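Local coordinates for UTP--glucose-1-phosphate uridylyltransferase YngB (Bacillus subtilis, PDB 7O2N), which catalyses the formation of UDP-glucose and diphosphate from UTP and glucose 1-phosphate, for glycolipid formation and wall teichoic acid glucosylation, at residues L54-R59 against H100-K105. Sequence-based numbering, arbitrary orientation.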
# COMPACT_ATOMS: atom_id res chain seq x y z
N LEU A 54 -16.96 12.20 -11.09
CA LEU A 54 -17.69 12.06 -9.85
C LEU A 54 -17.30 10.73 -9.21
O LEU A 54 -17.45 9.67 -9.82
CB LEU A 54 -19.19 12.09 -10.13
CG LEU A 54 -20.08 11.84 -8.91
CD1 LEU A 54 -19.81 12.83 -7.78
CD2 LEU A 54 -21.54 11.93 -9.31
N ILE A 55 -16.79 10.80 -7.99
CA ILE A 55 -16.51 9.59 -7.24
C ILE A 55 -17.66 9.38 -6.29
O ILE A 55 -18.02 10.28 -5.53
CB ILE A 55 -15.17 9.72 -6.49
CG1 ILE A 55 -14.01 9.99 -7.46
CG2 ILE A 55 -14.93 8.50 -5.62
CD1 ILE A 55 -12.71 10.23 -6.77
N ILE A 56 -18.29 8.20 -6.38
CA ILE A 56 -19.30 7.80 -5.42
C ILE A 56 -18.51 7.14 -4.31
O ILE A 56 -17.98 6.04 -4.47
CB ILE A 56 -20.33 6.83 -6.04
CG1 ILE A 56 -20.77 7.14 -7.48
CG2 ILE A 56 -21.50 6.59 -5.10
CD1 ILE A 56 -21.15 8.57 -7.80
N THR A 57 -18.35 7.87 -3.21
CA THR A 57 -17.51 7.41 -2.12
C THR A 57 -18.41 6.99 -0.96
O THR A 57 -19.61 7.23 -1.00
CB THR A 57 -16.50 8.51 -1.75
OG1 THR A 57 -15.66 8.05 -0.69
CG2 THR A 57 -17.15 9.81 -1.32
N GLY A 58 -17.80 6.39 0.07
CA GLY A 58 -18.49 6.02 1.30
C GLY A 58 -17.81 6.61 2.54
O GLY A 58 -17.12 7.63 2.44
N ARG A 59 -18.01 5.96 3.69
CA ARG A 59 -17.51 6.44 4.97
C ARG A 59 -16.01 6.16 5.09
O ARG A 59 -15.50 5.17 4.57
CB ARG A 59 -18.28 5.77 6.11
CG ARG A 59 -19.47 6.58 6.62
CD ARG A 59 -20.58 5.78 7.30
NE ARG A 59 -21.85 5.65 6.59
CZ ARG A 59 -22.09 4.79 5.59
NH1 ARG A 59 -21.13 3.98 5.17
NH2 ARG A 59 -23.27 4.75 5.01
N HIS A 100 -15.28 15.58 -8.25
CA HIS A 100 -16.46 15.77 -7.41
C HIS A 100 -16.72 14.50 -6.60
O HIS A 100 -16.34 13.42 -7.03
CB HIS A 100 -17.67 16.10 -8.31
CG HIS A 100 -17.44 17.26 -9.23
ND1 HIS A 100 -16.36 17.33 -10.08
CD2 HIS A 100 -18.14 18.39 -9.43
CE1 HIS A 100 -16.40 18.46 -10.75
NE2 HIS A 100 -17.49 19.12 -10.38
N TYR A 101 -17.37 14.63 -5.43
CA TYR A 101 -17.73 13.50 -4.58
C TYR A 101 -19.21 13.50 -4.19
O TYR A 101 -19.82 14.55 -3.99
CB TYR A 101 -16.94 13.50 -3.28
CG TYR A 101 -15.47 13.54 -3.54
CD1 TYR A 101 -14.78 12.40 -3.91
CD2 TYR A 101 -14.79 14.74 -3.50
CE1 TYR A 101 -13.43 12.45 -4.21
CE2 TYR A 101 -13.44 14.81 -3.80
CZ TYR A 101 -12.75 13.66 -4.16
OH TYR A 101 -11.41 13.70 -4.44
N ILE A 102 -19.76 12.31 -4.06
CA ILE A 102 -21.08 12.15 -3.47
C ILE A 102 -20.99 10.94 -2.57
O ILE A 102 -20.26 10.01 -2.86
CB ILE A 102 -22.16 11.97 -4.55
CG1 ILE A 102 -23.56 11.88 -3.93
CG2 ILE A 102 -21.89 10.77 -5.44
CD1 ILE A 102 -24.31 13.17 -3.95
N ARG A 103 -21.75 10.96 -1.48
CA ARG A 103 -21.76 9.77 -0.65
C ARG A 103 -22.88 8.84 -1.10
O ARG A 103 -24.02 9.27 -1.23
CB ARG A 103 -21.90 10.15 0.81
CG ARG A 103 -20.65 9.78 1.58
CD ARG A 103 -19.84 10.95 2.05
NE ARG A 103 -19.63 10.56 3.44
CZ ARG A 103 -18.66 10.99 4.22
NH1 ARG A 103 -17.75 11.84 3.76
NH2 ARG A 103 -18.61 10.55 5.47
N GLN A 104 -22.55 7.57 -1.35
CA GLN A 104 -23.58 6.57 -1.54
C GLN A 104 -24.22 6.35 -0.18
O GLN A 104 -23.51 6.18 0.82
CB GLN A 104 -22.96 5.28 -2.05
CG GLN A 104 -23.95 4.46 -2.85
CD GLN A 104 -23.37 3.12 -3.21
OE1 GLN A 104 -22.51 2.58 -2.49
NE2 GLN A 104 -23.88 2.56 -4.30
N LYS A 105 -25.55 6.40 -0.11
CA LYS A 105 -26.11 6.47 1.24
C LYS A 105 -26.02 5.10 1.89
O LYS A 105 -25.33 4.95 2.89
CB LYS A 105 -27.45 7.21 1.29
CG LYS A 105 -27.31 8.72 1.50
CD LYS A 105 -28.61 9.47 1.39
CE LYS A 105 -29.05 9.68 -0.05
NZ LYS A 105 -30.35 10.39 -0.10
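Ile-55 and Ile-102 are bonded in the pairing of two parallel strands. Ile-55 donates its backbone N to His-100 O at 2.8 Å and accepts Ile-102 N on its own O at 3.1 Å. Thr-57 repeats the pattern. Its N bonds to Ile-102 O, and Thr-57 O takes Gln-104 N at 3.0 Å, so the pairing runs just past the end of strand 98-103.

On one face, Ile-102 CG2 meets two apolar tips. Ile-56 CD1 lies alongside Ile-102 CG2 at 3.3 Å. Leu-54 CD1 meets Ile-102 CG2 at 3.7 Å. Leu-54 turns CG anti to the backbone N (chi1 175°), and this brings CD1 across to the neighbouring strand, where it also meets His-100 CB. With an alanine at Leu-54, the CD1 contacts would be lost and a gap would probably open beside Ile-102 CG2 and His-100 CB. Further along this face, Ile-56 CG2 packs on Gln-104 CB at 3.6 Å.

On the other face, Ile-55 and Tyr-101 run side by side. Ile-55 CD1 reaches Tyr-101 CE1 at 3.5 Å, approaching the ring obliquely. Beyond them, Gly-58 O lies over one face of the Arg-103 guanidinium, offset toward its rim.

Strand 6-11 bonds to the other side of 54-57, through Ala-7, Ile-9 and Ala-11. Helix 62-67 covers the face of Ile-55 and Thr-57. Arg-59 NH2 comes within 3.0 Å of Lys-105 O, while its NH1 forms a salt bridge with Glu-73 of the second subunit.

Within the chain, strand 98-103 lies at the edge of the parallel part of the nucleotidyltransferase (GT-A type) sheet, paired with 52-57. Backbone bonds and apolar side chains hold it there, and charge enters mainly where the strands end, with Arg-59 linking this corner to the dimer partner.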